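PDB 5DYN: putative peptidase from Bacteroides fragilis, which is a cysteine protease of the clostripain (C11) family that probably activates the B. fragilis toxin by proteolytic cleavage. Local coordinates for residues B[129-143]-B[163-177]. Sequence-based numbering, arbitrary orientation.
Sequences VLPRYITGKQNFDLS and FIYQITAGNGDYDSW
One face of the Y133 ring is covered by the methyl of T168, whose CG2 stands 3.9 Å from the ring centroid and only 9° off its normal, a CH-pi contact; D173 OD2 lies at the ring's edge, in plane. Tyrosine suits this place because its flat face packs on carbon while its hydroxyl reaches polar groups beyond: OH accepts from N171 ND2 at 2.7 Å and also meets D173 OD2, modelled implausibly close, so that bond's details are doubtful. N171 works twice, since as N-cap its OD1 accepts from the backbone N of Y174 and, more weakly, of D173. D173 OD2 sits over the guanidinium face of R132, well out of its plane, so no N-H points at it and the salt bridge (NH2 to OD2, 3.0 Å) is one of charge alone.

At the other end, F163 turns its edge to the face of F140, the planes at 76° and the centroids 5.4 Å apart. Nearby, Q166 bends at chi2 (86°) and its NE2 bridges two backbone carbonyls, D141 O at 2.6 Å and S143 O at 2.9 Å; an amide with two N-H groups can tie down an irregular loop in this way. Between these ends the branched aliphatics V129, L130, I134, I164 and I167 fill the interface, V129 CG1 meeting T168 CG2 at 3.7 Å.

Helix 130-133 and its trailing loop thus pack against helix 160-167, the Schellman motif at A169, and helix 172-182, whose W177 NE1 is hydrogen-bonded to T126 OG1 of helix 119-127. In this clostripain-family region, both segments fall in sequence between antiparallel neighbouring strands 110-115 and 185-196 of the mixed sheet.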
loop_
_atom_site.group_PDB
_atom_site.type_symbol
_atom_site.label_atom_id
_atom_site.label_comp_id
_atom_site.label_asym_id
_atom_site.label_seq_id
_atom_site.Cartn_x
_atom_site.Cartn_y
_atom_site.Cartn_z
ATOM N N VAL B 129 -8.793 20.958 -12.337
ATOM C CA VAL B 129 -7.627 21.004 -13.213
ATOM C C VAL B 129 -7.803 20.190 -14.492
ATOM O O VAL B 129 -7.655 20.716 -15.596
ATOM C CB VAL B 129 -6.368 20.491 -12.486
ATOM C CG1 VAL B 129 -5.195 20.401 -13.450
ATOM C CG2 VAL B 129 -6.033 21.386 -11.299
ATOM N N LEU B 130 -8.122 18.910 -14.329
ATOM C CA LEU B 130 -8.102 17.939 -15.426
ATOM C C LEU B 130 -8.924 18.304 -16.677
ATOM O O LEU B 130 -8.392 18.244 -17.785
ATOM C CB LEU B 130 -8.546 16.569 -14.902
ATOM C CG LEU B 130 -7.428 15.604 -14.503
ATOM C CD1 LEU B 130 -6.300 16.329 -13.789
ATOM C CD2 LEU B 130 -7.980 14.481 -13.635
ATOM N N PRO B 131 -10.216 18.666 -16.522
ATOM C CA PRO B 131 -10.962 18.977 -17.749
ATOM C C PRO B 131 -10.415 20.210 -18.453
ATOM O O PRO B 131 -10.455 20.308 -19.677
ATOM C CB PRO B 131 -12.390 19.235 -17.245
ATOM C CG PRO B 131 -12.440 18.647 -15.873
ATOM C CD PRO B 131 -11.062 18.805 -15.324
ATOM N N ARG B 132 -9.893 21.135 -17.659
ATOM C CA ARG B 132 -9.421 22.424 -18.140
ATOM C C ARG B 132 -8.111 22.318 -18.921
ATOM O O ARG B 132 -7.855 23.112 -19.829
ATOM C CB ARG B 132 -9.259 23.369 -16.947
ATOM C CG ARG B 132 -8.933 24.808 -17.274
ATOM C CD ARG B 132 -9.216 25.674 -16.056
ATOM N NE ARG B 132 -8.429 26.904 -16.038
ATOM C CZ ARG B 132 -8.396 27.747 -15.010
ATOM N NH1 ARG B 132 -9.106 27.489 -13.919
ATOM N NH2 ARG B 132 -7.651 28.842 -15.069
ATOM N N TYR B 133 -7.285 21.334 -18.575
ATOM C CA TYR B 133 -5.961 21.209 -19.177
ATOM C C TYR B 133 -5.801 19.943 -20.008
ATOM O O TYR B 133 -4.730 19.682 -20.552
ATOM C CB TYR B 133 -4.883 21.255 -18.092
ATOM C CG TYR B 133 -4.709 22.626 -17.488
ATOM C CD1 TYR B 133 -5.441 23.011 -16.373
ATOM C CD2 TYR B 133 -3.822 23.543 -18.040
ATOM C CE1 TYR B 133 -5.290 24.263 -15.820
ATOM C CE2 TYR B 133 -3.664 24.799 -17.495
ATOM C CZ TYR B 133 -4.401 25.155 -16.384
ATOM O OH TYR B 133 -4.251 26.406 -15.832
ATOM N N ILE B 134 -6.864 19.152 -20.092
ATOM C CA ILE B 134 -6.866 17.961 -20.935
ATOM C C ILE B 134 -8.126 17.983 -21.792
ATOM O O ILE B 134 -9.100 17.282 -21.515
ATOM C CB ILE B 134 -6.803 16.664 -20.105
ATOM C CG1 ILE B 134 -5.696 16.753 -19.051
ATOM C CG2 ILE B 134 -6.583 15.457 -21.009
ATOM C CD1 ILE B 134 -5.615 15.546 -18.151
ATOM N N THR B 135 -8.102 18.811 -22.830
ATOM C CA THR B 135 -9.279 19.042 -23.657
ATOM C C THR B 135 -9.359 18.075 -24.834
ATOM O O THR B 135 -10.437 17.850 -25.384
ATOM C CB THR B 135 -9.304 20.488 -24.186
ATOM O OG1 THR B 135 -8.071 20.775 -24.859
ATOM C CG2 THR B 135 -9.481 21.467 -23.034
ATOM N N GLY B 136 -8.218 17.505 -25.213
ATOM C CA GLY B 136 -8.163 16.565 -26.320
ATOM C C GLY B 136 -7.726 15.170 -25.906
ATOM O O GLY B 136 -7.363 14.940 -24.754
ATOM N N LYS B 137 -7.764 14.238 -26.854
ATOM C CA LYS B 137 -7.359 12.857 -26.602
ATOM C C LYS B 137 -6.052 12.536 -27.316
ATOM O O LYS B 137 -6.026 12.339 -28.533
ATOM C CB LYS B 137 -8.455 11.883 -27.044
ATOM C CG LYS B 137 -8.103 10.415 -26.848
ATOM C CD LYS B 137 -9.295 9.520 -27.153
ATOM C CE LYS B 137 -8.926 8.049 -27.060
ATOM N NZ LYS B 137 -10.061 7.171 -27.464
ATOM N N GLN B 138 -4.971 12.471 -26.547
ATOM C CA GLN B 138 -3.631 12.343 -27.109
ATOM C C GLN B 138 -2.623 11.923 -26.041
ATOM O O GLN B 138 -2.724 12.346 -24.888
ATOM C CB GLN B 138 -3.209 13.671 -27.750
ATOM C CG GLN B 138 -1.742 13.772 -28.127
ATOM C CD GLN B 138 -1.401 15.102 -28.766
ATOM O OE1 GLN B 138 -1.299 15.204 -29.989
ATOM N NE2 GLN B 138 -1.222 16.131 -27.943
ATOM N N ASN B 139 -1.665 11.081 -26.421
ATOM C CA ASN B 139 -0.574 10.715 -25.524
ATOM C C ASN B 139 0.133 11.947 -24.967
ATOM O O ASN B 139 0.369 12.921 -25.683
ATOM C CB ASN B 139 0.437 9.814 -26.235
ATOM C CG ASN B 139 -0.015 8.370 -26.298
ATOM O OD1 ASN B 139 -0.845 7.932 -25.497
ATOM N ND2 ASN B 139 0.532 7.619 -27.247
ATOM N N PHE B 140 0.463 11.896 -23.683
ATOM C CA PHE B 140 1.063 13.035 -23.006
ATOM C C PHE B 140 2.578 13.074 -23.201
ATOM O O PHE B 140 3.205 12.052 -23.476
ATOM C CB PHE B 140 0.725 12.998 -21.512
ATOM C CG PHE B 140 -0.745 13.144 -21.214
ATOM C CD1 PHE B 140 -1.602 12.057 -21.310
ATOM C CD2 PHE B 140 -1.269 14.371 -20.828
ATOM C CE1 PHE B 140 -2.954 12.188 -21.030
ATOM C CE2 PHE B 140 -2.620 14.511 -20.549
ATOM C CZ PHE B 140 -3.464 13.417 -20.650
ATOM N N ASP B 141 3.154 14.265 -23.072
ATOM C CA ASP B 141 4.603 14.420 -23.029
ATOM C C ASP B 141 5.058 14.270 -21.579
ATOM O O ASP B 141 5.072 15.238 -20.819
ATOM C CB ASP B 141 5.021 15.776 -23.605
ATOM C CG ASP B 141 6.528 15.971 -23.619
ATOM O OD1 ASP B 141 7.269 14.965 -23.576
ATOM O OD2 ASP B 141 6.972 17.139 -23.682
ATOM N N LEU B 142 5.423 13.049 -21.200
ATOM C CA LEU B 142 5.635 12.719 -19.793
ATOM C C LEU B 142 7.096 12.720 -19.359
ATOM O O LEU B 142 7.434 12.171 -18.309
ATOM C CB LEU B 142 5.023 11.353 -19.485
ATOM C CG LEU B 142 3.501 11.287 -19.583
ATOM C CD1 LEU B 142 3.011 9.875 -19.312
ATOM C CD2 LEU B 142 2.882 12.276 -18.611
ATOM N N SER B 143 7.960 13.328 -20.162
ATOM C CA SER B 143 9.362 13.453 -19.786
ATOM C C SER B 143 9.463 14.366 -18.572
ATOM O O SER B 143 8.838 15.426 -18.531
ATOM C CB SER B 143 10.198 13.995 -20.948
ATOM O OG SER B 143 9.669 15.218 -21.428
ATOM N N PHE B 163 2.729 15.147 -12.623
ATOM C CA PHE B 163 1.822 15.102 -13.765
ATOM C C PHE B 163 0.942 16.353 -13.831
ATOM O O PHE B 163 0.760 16.936 -14.904
ATOM C CB PHE B 163 0.951 13.844 -13.706
ATOM C CG PHE B 163 -0.172 13.838 -14.705
ATOM C CD1 PHE B 163 0.090 13.788 -16.064
ATOM C CD2 PHE B 163 -1.492 13.878 -14.282
ATOM C CE1 PHE B 163 -0.943 13.783 -16.986
ATOM C CE2 PHE B 163 -2.531 13.872 -15.200
ATOM C CZ PHE B 163 -2.255 13.827 -16.553
ATOM N N ILE B 164 0.395 16.762 -12.689
ATOM C CA ILE B 164 -0.418 17.974 -12.636
ATOM C C ILE B 164 0.461 19.181 -12.951
ATOM O O ILE B 164 0.035 20.114 -13.633
ATOM C CB ILE B 164 -1.102 18.162 -11.258
ATOM C CG1 ILE B 164 -1.998 16.966 -10.936
ATOM C CG2 ILE B 164 -1.942 19.427 -11.241
ATOM C CD1 ILE B 164 -3.142 16.782 -11.913
ATOM N N TYR B 165 1.698 19.142 -12.466
ATOM C CA TYR B 165 2.668 20.194 -12.743
ATOM C C TYR B 165 2.956 20.305 -14.238
ATOM O O TYR B 165 3.080 21.405 -14.781
ATOM C CB TYR B 165 3.967 19.933 -11.979
ATOM C CG TYR B 165 4.993 21.034 -12.123
ATOM C CD1 TYR B 165 5.019 22.101 -11.236
ATOM C CD2 TYR B 165 5.938 21.004 -13.143
ATOM C CE1 TYR B 165 5.953 23.108 -11.360
ATOM C CE2 TYR B 165 6.877 22.009 -13.275
ATOM C CZ TYR B 165 6.878 23.057 -12.381
ATOM O OH TYR B 165 7.810 24.059 -12.503
ATOM N N GLN B 166 3.064 19.157 -14.893
ATOM C CA GLN B 166 3.358 19.103 -16.319
ATOM C C GLN B 166 2.250 19.751 -17.147
ATOM O O GLN B 166 2.510 20.624 -17.978
ATOM C CB GLN B 166 3.561 17.652 -16.758
ATOM C CG GLN B 166 4.103 17.481 -18.169
ATOM C CD GLN B 166 5.616 17.556 -18.226
ATOM O OE1 GLN B 166 6.230 18.437 -17.623
ATOM N NE2 GLN B 166 6.226 16.620 -18.944
ATOM N N ILE B 167 1.013 19.326 -16.912
ATOM C CA ILE B 167 -0.111 19.767 -17.731
ATOM C C ILE B 167 -0.525 21.205 -17.436
ATOM O O ILE B 167 -1.180 21.847 -18.256
ATOM C CB ILE B 167 -1.330 18.844 -17.548
ATOM C CG1 ILE B 167 -1.897 18.968 -16.133
ATOM C CG2 ILE B 167 -0.950 17.401 -17.848
ATOM C CD1 ILE B 167 -3.136 18.134 -15.909
ATOM N N THR B 168 -0.143 21.714 -16.268
ATOM C CA THR B 168 -0.433 23.101 -15.921
ATOM C C THR B 168 0.801 23.981 -16.080
ATOM O O THR B 168 0.755 25.173 -15.783
ATOM C CB THR B 168 -0.952 23.239 -14.475
ATOM O OG1 THR B 168 0.078 22.857 -13.558
ATOM C CG2 THR B 168 -2.176 22.370 -14.256
ATOM N N ALA B 169 1.900 23.382 -16.532
ATOM C CA ALA B 169 3.173 24.081 -16.683
ATOM C C ALA B 169 3.562 24.815 -15.401
ATOM O O ALA B 169 4.222 25.852 -15.444
ATOM C CB ALA B 169 3.112 25.052 -17.853
ATOM N N GLY B 170 3.133 24.271 -14.267
ATOM C CA GLY B 170 3.402 24.863 -12.971
ATOM C C GLY B 170 2.853 26.266 -12.790
ATOM O O GLY B 170 3.455 27.077 -12.087
ATOM N N ASN B 171 1.714 26.562 -13.409
ATOM C CA ASN B 171 1.144 27.901 -13.298
ATOM C C ASN B 171 0.411 28.100 -11.975
ATOM O O ASN B 171 0.642 27.370 -11.011
ATOM C CB ASN B 171 0.206 28.199 -14.475
ATOM C CG ASN B 171 -0.978 27.247 -14.554
ATOM O OD1 ASN B 171 -1.260 26.495 -13.622
ATOM N ND2 ASN B 171 -1.680 27.281 -15.682
ATOM N N GLY B 172 -0.478 29.087 -11.939
ATOM C CA GLY B 172 -1.219 29.403 -10.731
ATOM C C GLY B 172 -2.223 28.332 -10.353
ATOM O O GLY B 172 -2.561 28.178 -9.179
ATOM N N ASP B 173 -2.707 27.592 -11.348
ATOM C CA ASP B 173 -3.628 26.493 -11.092
ATOM C C ASP B 173 -2.917 25.349 -10.389
ATOM O O ASP B 173 -3.522 24.627 -9.598
ATOM C CB ASP B 173 -4.258 25.995 -12.390
ATOM C CG ASP B 173 -5.366 26.896 -12.875
ATOM O OD1 ASP B 173 -5.892 27.675 -12.053
ATOM O OD2 ASP B 173 -5.713 26.826 -14.072
ATOM N N TYR B 174 -1.631 25.185 -10.682
ATOM C CA TYR B 174 -0.842 24.175 -10.001
ATOM C C TYR B 174 -0.736 24.504 -8.519
ATOM O O TYR B 174 -0.964 23.642 -7.671
ATOM C CB TYR B 174 0.555 24.048 -10.610
ATOM C CG TYR B 174 1.459 23.158 -9.787
ATOM C CD1 TYR B 174 1.271 21.778 -9.762
ATOM C CD2 TYR B 174 2.480 23.694 -9.017
ATOM C CE1 TYR B 174 2.083 20.961 -9.000
ATOM C CE2 TYR B 174 3.298 22.886 -8.254
ATOM C CZ TYR B 174 3.096 21.520 -8.248
ATOM O OH TYR B 174 3.914 20.714 -7.485
ATOM N N ASP B 175 -0.394 25.756 -8.218
ATOM C CA ASP B 175 -0.232 26.210 -6.839
ATOM C C ASP B 175 -1.487 25.971 -6.016
ATOM O O ASP B 175 -1.410 25.548 -4.864
ATOM C CB ASP B 175 0.137 27.692 -6.806
ATOM C CG ASP B 175 1.428 27.984 -7.539
ATOM O OD1 ASP B 175 2.256 27.059 -7.671
ATOM O OD2 ASP B 175 1.621 29.137 -7.979
ATOM N N SER B 176 -2.642 26.245 -6.616
ATOM C CA SER B 176 -3.922 26.007 -5.963
ATOM C C SER B 176 -4.091 24.525 -5.678
ATOM O O SER B 176 -4.421 24.131 -4.560
ATOM C CB SER B 176 -5.077 26.517 -6.824
ATOM O OG SER B 176 -5.063 27.931 -6.904
ATOM N N TRP B 177 -3.854 23.709 -6.701
ATOM C CA TRP B 177 -3.944 22.261 -6.566
ATOM C C TRP B 177 -2.912 21.747 -5.569
ATOM O O TRP B 177 -3.203 20.870 -4.754
ATOM C CB TRP B 177 -3.750 21.580 -7.922
ATOM C CG TRP B 177 -3.821 20.088 -7.850
ATOM C CD1 TRP B 177 -4.931 19.314 -8.014
ATOM C CD2 TRP B 177 -2.737 19.187 -7.589
ATOM N NE1 TRP B 177 -4.606 17.987 -7.872
ATOM C CE2 TRP B 177 -3.265 17.882 -7.609
ATOM C CE3 TRP B 177 -1.371 19.359 -7.337
ATOM C CZ2 TRP B 177 -2.476 16.752 -7.390
ATOM C CZ3 TRP B 177 -0.589 18.237 -7.120
ATOM C CH2 TRP B 177 -1.144 16.950 -7.148
#